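Local coordinates for putative cell wall hydrolase phosphatase-associated protein (Clostridioides difficile, PDB 7CFL) that acts as an autolysin, a lytic cell-wall hydrolase that probably works as a cysteine-type peptidase and is represented here by its catalytic domain, at residues I18-A21 with K22-L25; N37-C41 with S42-Q46; S124-Y127 with S128-V132. One frame throughout, in Å; residues are numbered along the deposited sequence. Where two conformers were deposited one is given.

All three interactions are local, each tying a helix end to the loop, turn or helical turn next to it. Interaction 2 is the buried one: it starts helix 41-53 and adds a bound citrate to an aromatic pair and a capping carboxylate. Interaction 1 lies at the C-terminal part of helix 13-22 and is only partly buried; its apolar residues touch those of interaction 2, so the two share one apolar interface between helices 13-22 and 41-53, whereas its polar residues lie at the surface. Interaction 3, also partly buried, lies on the other side of the chain's centre, about 20 Å from interaction 2 between centres. There a cation-pi stack takes the place of apolar packing, and the chain passes from a short helix into strand 131-136.

Interaction 1: residues I18-A21 with K22-L25; sequences ISFA and KTLL
Thr23 reaches back to the preceding helical turn, where its OG1 gives a short hydrogen bond of 2.6 Å to Phe20 O, lying in the plane of that carbonyl. The threonine hydroxyl stands between its own backbone N and carbonyl carbon (chi1 68°), which turns it to the carbonyl and leaves CG2 beside Ser19 O. Nearby, the Phe20 ring meets the side chain of Leu24 at an oblique angle, CE2 lying 3.9 Å from Leu24 CD1. On another side of the helix Ile18 and Lys22 run side by side, with Ile18 CG2 3.8 Å from Lys22 CE; the extended lysine chain thus offers its methylenes to the isoleucine while its amino group leads away. At the C-terminal part of helix 13-22 the chain folds into a type I turn from Lys22 to Leu25. Lys22 N still makes a regular helical bond of 2.9 Å to Ile18 O, but Leu24 N bonds to Ala21 O at 3.1 Å, one residue closer in sequence. Leu24 N lies 3.8 Å from Phe20 O, too far for the i+4 bond, and that carbonyl takes the threonine hydroxyl instead, with a weak bond from Thr23 N. Farther out, helix 41-53 flanks the apolar side: Phe20 lies against Lys51 and Ser52, while small Ala21 and branched Leu24 fit against Phe44. Ala21 also touches Ile107 of strand 105-110.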
loop_
_atom_site.group_PDB
_atom_site.type_symbol
_atom_site.label_atom_id
_atom_site.label_comp_id
_atom_site.label_asym_id
_atom_site.label_seq_id
_atom_site.Cartn_x
_atom_site.Cartn_y
_atom_site.Cartn_z
ATOM N N ILE A 18 2.997 8.958 6.303
ATOM C CA ILE A 18 2.054 9.553 5.315
ATOM C C ILE A 18 2.712 10.781 4.670
ATOM O O ILE A 18 2.661 10.883 3.426
ATOM C CB ILE A 18 0.679 9.801 5.956
ATOM C CG1 ILE A 18 0.068 8.452 6.353
ATOM C CG2 ILE A 18 -0.210 10.620 5.030
ATOM C CD1 ILE A 18 -1.243 8.561 7.071
ATOM N N SER A 19 3.319 11.684 5.439
ATOM C CA SER A 19 3.902 12.924 4.856
ATOM C C SER A 19 5.070 12.567 3.933
ATOM O O SER A 19 5.163 13.194 2.880
ATOM C CB SER A 19 4.292 13.934 5.892
ATOM O OG SER A 19 5.165 13.369 6.844
ATOM N N PHE A 20 5.893 11.578 4.274
ATOM C CA PHE A 20 7.000 11.152 3.370
ATOM C C PHE A 20 6.398 10.563 2.086
ATOM O O PHE A 20 6.844 10.888 0.984
ATOM C CB PHE A 20 7.881 10.098 4.030
ATOM C CG PHE A 20 8.995 9.675 3.119
ATOM C CD1 PHE A 20 9.957 10.587 2.729
ATOM C CD2 PHE A 20 8.977 8.418 2.525
ATOM C CE1 PHE A 20 10.948 10.193 1.838
ATOM C CE2 PHE A 20 9.961 8.036 1.628
ATOM C CZ PHE A 20 10.949 8.925 1.296
ATOM N N ALA A 21 5.405 9.677 2.226
ATOM C CA ALA A 21 4.734 9.008 1.087
ATOM C C ALA A 21 4.168 10.060 0.138
ATOM O O ALA A 21 4.307 9.880 -1.088
ATOM C CB ALA A 21 3.646 8.081 1.581
ATOM N N LYS A 22 3.601 11.147 0.667
ATOM C CA LYS A 22 2.975 12.192 -0.192
ATOM C C LYS A 22 4.037 12.923 -1.038
ATOM O O LYS A 22 3.666 13.378 -2.143
ATOM C CB LYS A 22 2.117 13.142 0.640
ATOM C CG LYS A 22 0.833 12.501 1.142
ATOM C CD LYS A 22 -0.189 13.521 1.564
ATOM C CE LYS A 22 -1.360 12.866 2.255
ATOM N NZ LYS A 22 -2.224 13.843 2.945
ATOM N N THR A 23 5.297 13.011 -0.579
ATOM C CA THR A 23 6.400 13.664 -1.350
ATOM C C THR A 23 6.649 12.873 -2.639
ATOM O O THR A 23 7.242 13.457 -3.577
ATOM C CB THR A 23 7.743 13.807 -0.616
ATOM O OG1 THR A 23 8.390 12.556 -0.374
ATOM C CG2 THR A 23 7.657 14.589 0.673
ATOM N N LEU A 24 6.257 11.600 -2.691
ATOM C CA LEU A 24 6.509 10.714 -3.852
ATOM C C LEU A 24 5.316 10.694 -4.814
ATOM O O LEU A 24 5.369 9.889 -5.779
ATOM C CB LEU A 24 6.863 9.315 -3.352
ATOM C CG LEU A 24 8.030 9.208 -2.371
ATOM C CD1 LEU A 24 8.143 7.799 -1.836
ATOM C CD2 LEU A 24 9.347 9.606 -3.023
ATOM N N LEU A 25 4.223 11.431 -4.529
ATOM C CA LEU A 25 3.054 11.542 -5.447
ATOM C C LEU A 25 3.557 11.875 -6.850
ATOM O O LEU A 25 4.430 12.756 -6.966
ATOM C CB LEU A 25 2.050 12.602 -4.971
ATOM C CG LEU A 25 1.108 12.126 -3.858
ATOM C CD1 LEU A 25 0.462 13.295 -3.142
ATOM C CD2 LEU A 25 0.041 11.199 -4.411
#

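Interaction 2: residues N37-C41 with S42-Q46; sequences NSFDC and SGFTQ. With FLC (citrate anion), chain E.
Phe39 meets Phe44 in a T-shaped pair in which the edge of Phe44 points at the face of Phe39, the ring centroids 5.6 Å apart and the planes at 81°. Phe44 CD1 stands over the middle of the Phe39 ring, and the two CB atoms also touch, so the rings fill the space between the incoming loop and the first turn of the helix. Tyr47, one turn farther on, meets the Phe39 ring as well. Next comes Asp40, the N-cap. With CG held between its backbone N and carbonyl carbon (chi1 65°), the carboxylate turns back over the helix start, and OD1 takes the N-H of Gly43 at 2.7 Å, nearly along its own C-O axis. Gly43, with no side chain, leaves room for this close approach. Arg59 forms a salt bridge with the same oxygen, and OD2 accepts from Gly32 N. The Asp40 carbonyl O, meanwhile, receives Phe44 N at 2.9 Å. In NlpC/P60 peptidases the nucleophilic cysteine sits at the start of a helix packed against the sheet; the position of Cys41, touching His96 and Val97 of strand 96-102, is consistent with that arrangement. Its backbone N gives an almost straight hydrogen bond (176°) of 3.1 Å to OG2 of a citrate, probably acquired from the crystallisation liquor. The N-terminal end of a helix would suit such an anion. Ser42 OG supports it with a 2.8 Å bond to citrate OB2, while Tyr29, Trp31 and Ser61 bind it from outside the helix start. Behind the ligand, Cys41 O accepts Thr45 N at 3.2 Å, continuing the helical bonding.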
loop_
_atom_site.group_PDB
_atom_site.type_symbol
_atom_site.label_atom_id
_atom_site.label_comp_id
_atom_site.label_asym_id
_atom_site.label_seq_id
_atom_site.Cartn_x
_atom_site.Cartn_y
_atom_site.Cartn_z
ATOM N N ASN A 37 13.206 6.619 -7.463
ATOM C CA ASN A 37 12.628 7.408 -8.588
ATOM C C ASN A 37 11.401 6.724 -9.189
ATOM O O ASN A 37 10.588 7.443 -9.797
ATOM C CB ASN A 37 13.656 7.645 -9.694
ATOM C CG ASN A 37 14.928 8.236 -9.135
ATOM O OD1 ASN A 37 14.879 9.139 -8.302
ATOM N ND2 ASN A 37 16.062 7.703 -9.557
ATOM N N SER A 38 11.288 5.403 -9.040
ATOM C CA SER A 38 10.218 4.565 -9.643
ATOM C C SER A 38 9.865 3.450 -8.648
ATOM O O SER A 38 10.717 3.107 -7.799
ATOM C CB SER A 38 10.620 4.024 -10.984
ATOM O OG SER A 38 11.720 3.147 -10.863
ATOM N N PHE A 39 8.666 2.890 -8.752
ATOM C CA PHE A 39 8.153 1.946 -7.731
ATOM C C PHE A 39 7.162 0.956 -8.337
ATOM O O PHE A 39 6.430 1.311 -9.232
ATOM C CB PHE A 39 7.423 2.698 -6.617
ATOM C CG PHE A 39 8.228 3.760 -5.912
ATOM C CD1 PHE A 39 9.103 3.429 -4.898
ATOM C CD2 PHE A 39 8.142 5.096 -6.289
ATOM C CE1 PHE A 39 9.832 4.413 -4.242
ATOM C CE2 PHE A 39 8.896 6.073 -5.649
ATOM C CZ PHE A 39 9.756 5.728 -4.640
ATOM N N ASP A 40 7.068 -0.230 -7.732
ATOM C CA ASP A 40 5.861 -1.076 -7.848
ATOM C C ASP A 40 5.131 -0.941 -6.504
ATOM O O ASP A 40 5.608 -0.188 -5.618
ATOM C CB ASP A 40 6.188 -2.488 -8.335
ATOM C CG ASP A 40 7.032 -3.340 -7.403
ATOM O OD1 ASP A 40 7.049 -3.057 -6.178
ATOM O OD2 ASP A 40 7.691 -4.287 -7.921
ATOM N N CYS A 41 3.987 -1.588 -6.344
ATOM C CA CYS A 41 3.092 -1.241 -5.213
ATOM C C CYS A 41 3.778 -1.656 -3.888
ATOM O O CYS A 41 3.846 -0.826 -3.002
ATOM C CB CYS A 41 1.702 -1.805 -5.463
ATOM S SG CYS A 41 1.626 -3.604 -5.310
ATOM N N SER A 42 4.405 -2.811 -3.830
ATOM C CA SER A 42 5.104 -3.323 -2.628
ATOM C C SER A 42 6.482 -2.665 -2.490
ATOM O O SER A 42 6.953 -2.486 -1.382
ATOM C CB SER A 42 5.210 -4.823 -2.719
ATOM O OG SER A 42 5.868 -5.190 -3.920
ATOM N N GLY A 43 7.127 -2.298 -3.595
ATOM C CA GLY A 43 8.403 -1.570 -3.499
ATOM C C GLY A 43 8.203 -0.193 -2.892
ATOM O O GLY A 43 9.088 0.270 -2.139
ATOM N N PHE A 44 7.053 0.421 -3.178
ATOM C CA PHE A 44 6.639 1.728 -2.638
ATOM C C PHE A 44 6.435 1.608 -1.142
ATOM O O PHE A 44 6.984 2.390 -0.355
ATOM C CB PHE A 44 5.339 2.186 -3.290
ATOM C CG PHE A 44 4.806 3.487 -2.752
ATOM C CD1 PHE A 44 5.467 4.687 -2.967
ATOM C CD2 PHE A 44 3.628 3.497 -2.020
ATOM C CE1 PHE A 44 4.956 5.876 -2.463
ATOM C CE2 PHE A 44 3.125 4.686 -1.518
ATOM C CZ PHE A 44 3.778 5.874 -1.751
ATOM N N THR A 45 5.606 0.660 -0.727
ATOM C CA THR A 45 5.371 0.506 0.732
ATOM C C THR A 45 6.677 0.159 1.458
ATOM O O THR A 45 6.954 0.794 2.484
ATOM C CB THR A 45 4.244 -0.476 1.029
ATOM O OG1 THR A 45 4.528 -1.766 0.489
ATOM C CG2 THR A 45 2.935 0.026 0.485
ATOM N N GLN A 46 7.484 -0.782 0.943
ATOM C CA GLN A 46 8.794 -1.082 1.570
ATOM C C GLN A 46 9.614 0.208 1.711
ATOM O O GLN A 46 10.212 0.416 2.774
ATOM C CB GLN A 46 9.557 -2.174 0.822
ATOM C CG GLN A 46 10.658 -2.796 1.661
ATOM C CD GLN A 46 11.507 -3.735 0.850
ATOM O OE1 GLN A 46 12.083 -3.326 -0.173
ATOM N NE2 GLN A 46 11.671 -4.945 1.333
HETATM C CAC FLC E . 6.528 -7.256 -6.956
HETATM C CA FLC E . 5.326 -6.335 -7.153
HETATM C CB FLC E . 3.951 -7.021 -7.097
HETATM C CBC FLC E . 3.748 -7.786 -5.757
HETATM C CG FLC E . 2.811 -6.001 -7.153
HETATM C CGC FLC E . 2.723 -5.101 -8.359
HETATM O OA1 FLC E . 6.314 -8.439 -6.581
HETATM O OA2 FLC E . 7.695 -6.793 -7.174
HETATM O OB1 FLC E . 3.092 -8.851 -5.820
HETATM O OB2 FLC E . 4.199 -7.280 -4.697
HETATM O OG1 FLC E . 2.088 -5.541 -9.340
HETATM O OG2 FLC E . 3.221 -3.940 -8.273
HETATM O OHB FLC E . 3.850 -7.947 -8.153
#

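Interaction 3: residues S124-Y127 with S128-V132; sequences SSYY and SSRYV
Tyr126 and Arg130 stack where a short helical turn, 125-128, passes through a type I turn from Ser128 to Tyr131 and into strand 131-136 of the antiparallel sheet. Backbone hydrogen bonds set out this path. Ser128 N bonds to Ser124 O at 3.0 Å, and Arg130 N then bonds to Tyr127 O at 2.9 Å. Serine capping begins the helix: Ser124 OG accepts a weak bond from Tyr127 N and also pairs with Asn121 O, a double use that suits a small hydroxyl at an N-cap. Ser128 directs its own hydroxyl elsewhere, to Arg73. Arg130 bends at chi3 (63°), which brings its guanidinium almost flat over one face of the Tyr126 ring in a cation-pi stack, the planes only 25° apart and the centres separated by 4.5 Å. The overlap is off-centre: NH1 sits 3.4 Å from Tyr126 CZ, toward the phenol end of the ring, whose OH makes a weak hydrogen bond with Gln87. Arginine fits here because its flat, charged end can lie against an aromatic face while its N-H groups bond at their edges; NE in fact donates to Asp85 O. Arg130 CD comes within 3.2 Å of the Tyr126 carbonyl O, a van der Waals contact, and NH1 also reaches the second aromatic ring, 3.5 Å from Tyr127 CD1.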
loop_
_atom_site.group_PDB
_atom_site.type_symbol
_atom_site.label_atom_id
_atom_site.label_comp_id
_atom_site.label_asym_id
_atom_site.label_seq_id
_atom_site.Cartn_x
_atom_site.Cartn_y
_atom_site.Cartn_z
ATOM N N SER A 124 -14.219 2.577 -3.045
ATOM C CA SER A 124 -14.613 2.686 -4.470
ATOM C C SER A 124 -15.001 1.287 -4.960
ATOM O O SER A 124 -14.458 0.297 -4.423
ATOM C CB SER A 124 -13.513 3.272 -5.303
ATOM O OG SER A 124 -12.515 2.293 -5.499
ATOM N N SER A 125 -15.899 1.205 -5.939
ATOM C CA SER A 125 -16.405 -0.075 -6.494
ATOM C C SER A 125 -15.220 -0.967 -6.883
ATOM O O SER A 125 -15.265 -2.169 -6.553
ATOM C CB SER A 125 -17.359 0.142 -7.646
ATOM O OG SER A 125 -16.720 0.783 -8.741
ATOM N N TYR A 126 -14.182 -0.394 -7.502
ATOM C CA TYR A 126 -13.013 -1.155 -8.011
ATOM C C TYR A 126 -12.285 -1.857 -6.855
ATOM O O TYR A 126 -12.144 -3.103 -6.921
ATOM C CB TYR A 126 -12.065 -0.276 -8.834
ATOM C CG TYR A 126 -10.931 -1.036 -9.483
ATOM C CD1 TYR A 126 -11.139 -2.284 -10.060
ATOM C CD2 TYR A 126 -9.647 -0.508 -9.538
ATOM C CE1 TYR A 126 -10.109 -2.989 -10.658
ATOM C CE2 TYR A 126 -8.601 -1.200 -10.136
ATOM C CZ TYR A 126 -8.835 -2.446 -10.697
ATOM O OH TYR A 126 -7.822 -3.141 -11.287
ATOM N N TYR A 127 -11.848 -1.122 -5.829
ATOM C CA TYR A 127 -10.999 -1.697 -4.746
ATOM C C TYR A 127 -11.829 -2.515 -3.742
ATOM O O TYR A 127 -11.328 -3.560 -3.301
ATOM C CB TYR A 127 -10.132 -0.627 -4.082
ATOM C CG TYR A 127 -9.110 -0.037 -5.025
ATOM C CD1 TYR A 127 -7.926 -0.692 -5.333
ATOM C CD2 TYR A 127 -9.349 1.176 -5.634
ATOM C CE1 TYR A 127 -7.002 -0.140 -6.207
ATOM C CE2 TYR A 127 -8.441 1.741 -6.517
ATOM C CZ TYR A 127 -7.266 1.076 -6.811
ATOM O OH TYR A 127 -6.375 1.627 -7.692
ATOM N N SER A 128 -13.039 -2.085 -3.393
ATOM C CA SER A 128 -13.769 -2.637 -2.222
ATOM C C SER A 128 -13.920 -4.170 -2.325
ATOM O O SER A 128 -13.618 -4.876 -1.338
ATOM C CB SER A 128 -15.102 -1.963 -2.030
ATOM O OG SER A 128 -15.640 -2.312 -0.764
ATOM N N SER A 129 -14.347 -4.695 -3.476
ATOM C CA SER A 129 -14.576 -6.155 -3.685
ATOM C C SER A 129 -13.252 -6.950 -3.673
ATOM O O SER A 129 -13.295 -8.167 -3.415
ATOM C CB SER A 129 -15.382 -6.403 -4.947
ATOM O OG SER A 129 -14.627 -6.108 -6.114
ATOM N N ARG A 130 -12.109 -6.297 -3.922
ATOM C CA ARG A 130 -10.775 -6.954 -4.003
ATOM C C ARG A 130 -10.039 -6.905 -2.654
ATOM O O ARG A 130 -9.002 -7.599 -2.513
ATOM C CB ARG A 130 -9.943 -6.276 -5.095
ATOM C CG ARG A 130 -10.527 -6.415 -6.492
ATOM C CD ARG A 130 -9.936 -5.403 -7.454
ATOM N NE ARG A 130 -8.513 -5.627 -7.604
ATOM C CZ ARG A 130 -7.571 -4.683 -7.681
ATOM N NH1 ARG A 130 -7.877 -3.394 -7.600
ATOM N NH2 ARG A 130 -6.304 -5.040 -7.825
ATOM N N TYR A 131 -10.559 -6.158 -1.676
ATOM C CA TYR A 131 -9.955 -6.032 -0.324
ATOM C C TYR A 131 -9.772 -7.424 0.287
ATOM O O TYR A 131 -10.765 -8.209 0.340
ATOM C CB TYR A 131 -10.805 -5.140 0.579
ATOM C CG TYR A 131 -10.255 -4.952 1.963
ATOM C CD1 TYR A 131 -9.564 -3.799 2.304
ATOM C CD2 TYR A 131 -10.442 -5.911 2.957
ATOM C CE1 TYR A 131 -9.011 -3.629 3.557
ATOM C CE2 TYR A 131 -9.879 -5.758 4.213
ATOM C CZ TYR A 131 -9.187 -4.603 4.527
ATOM O OH TYR A 131 -8.660 -4.416 5.772
ATOM N N VAL A 132 -8.562 -7.703 0.790
ATOM C CA VAL A 132 -8.227 -9.010 1.434
ATOM C C VAL A 132 -8.091 -8.824 2.946
ATOM O O VAL A 132 -8.864 -9.478 3.695
ATOM C CB VAL A 132 -6.989 -9.685 0.826
ATOM C CG1 VAL A 132 -6.598 -10.935 1.623
ATOM C CG2 VAL A 132 -7.230 -10.022 -0.640
#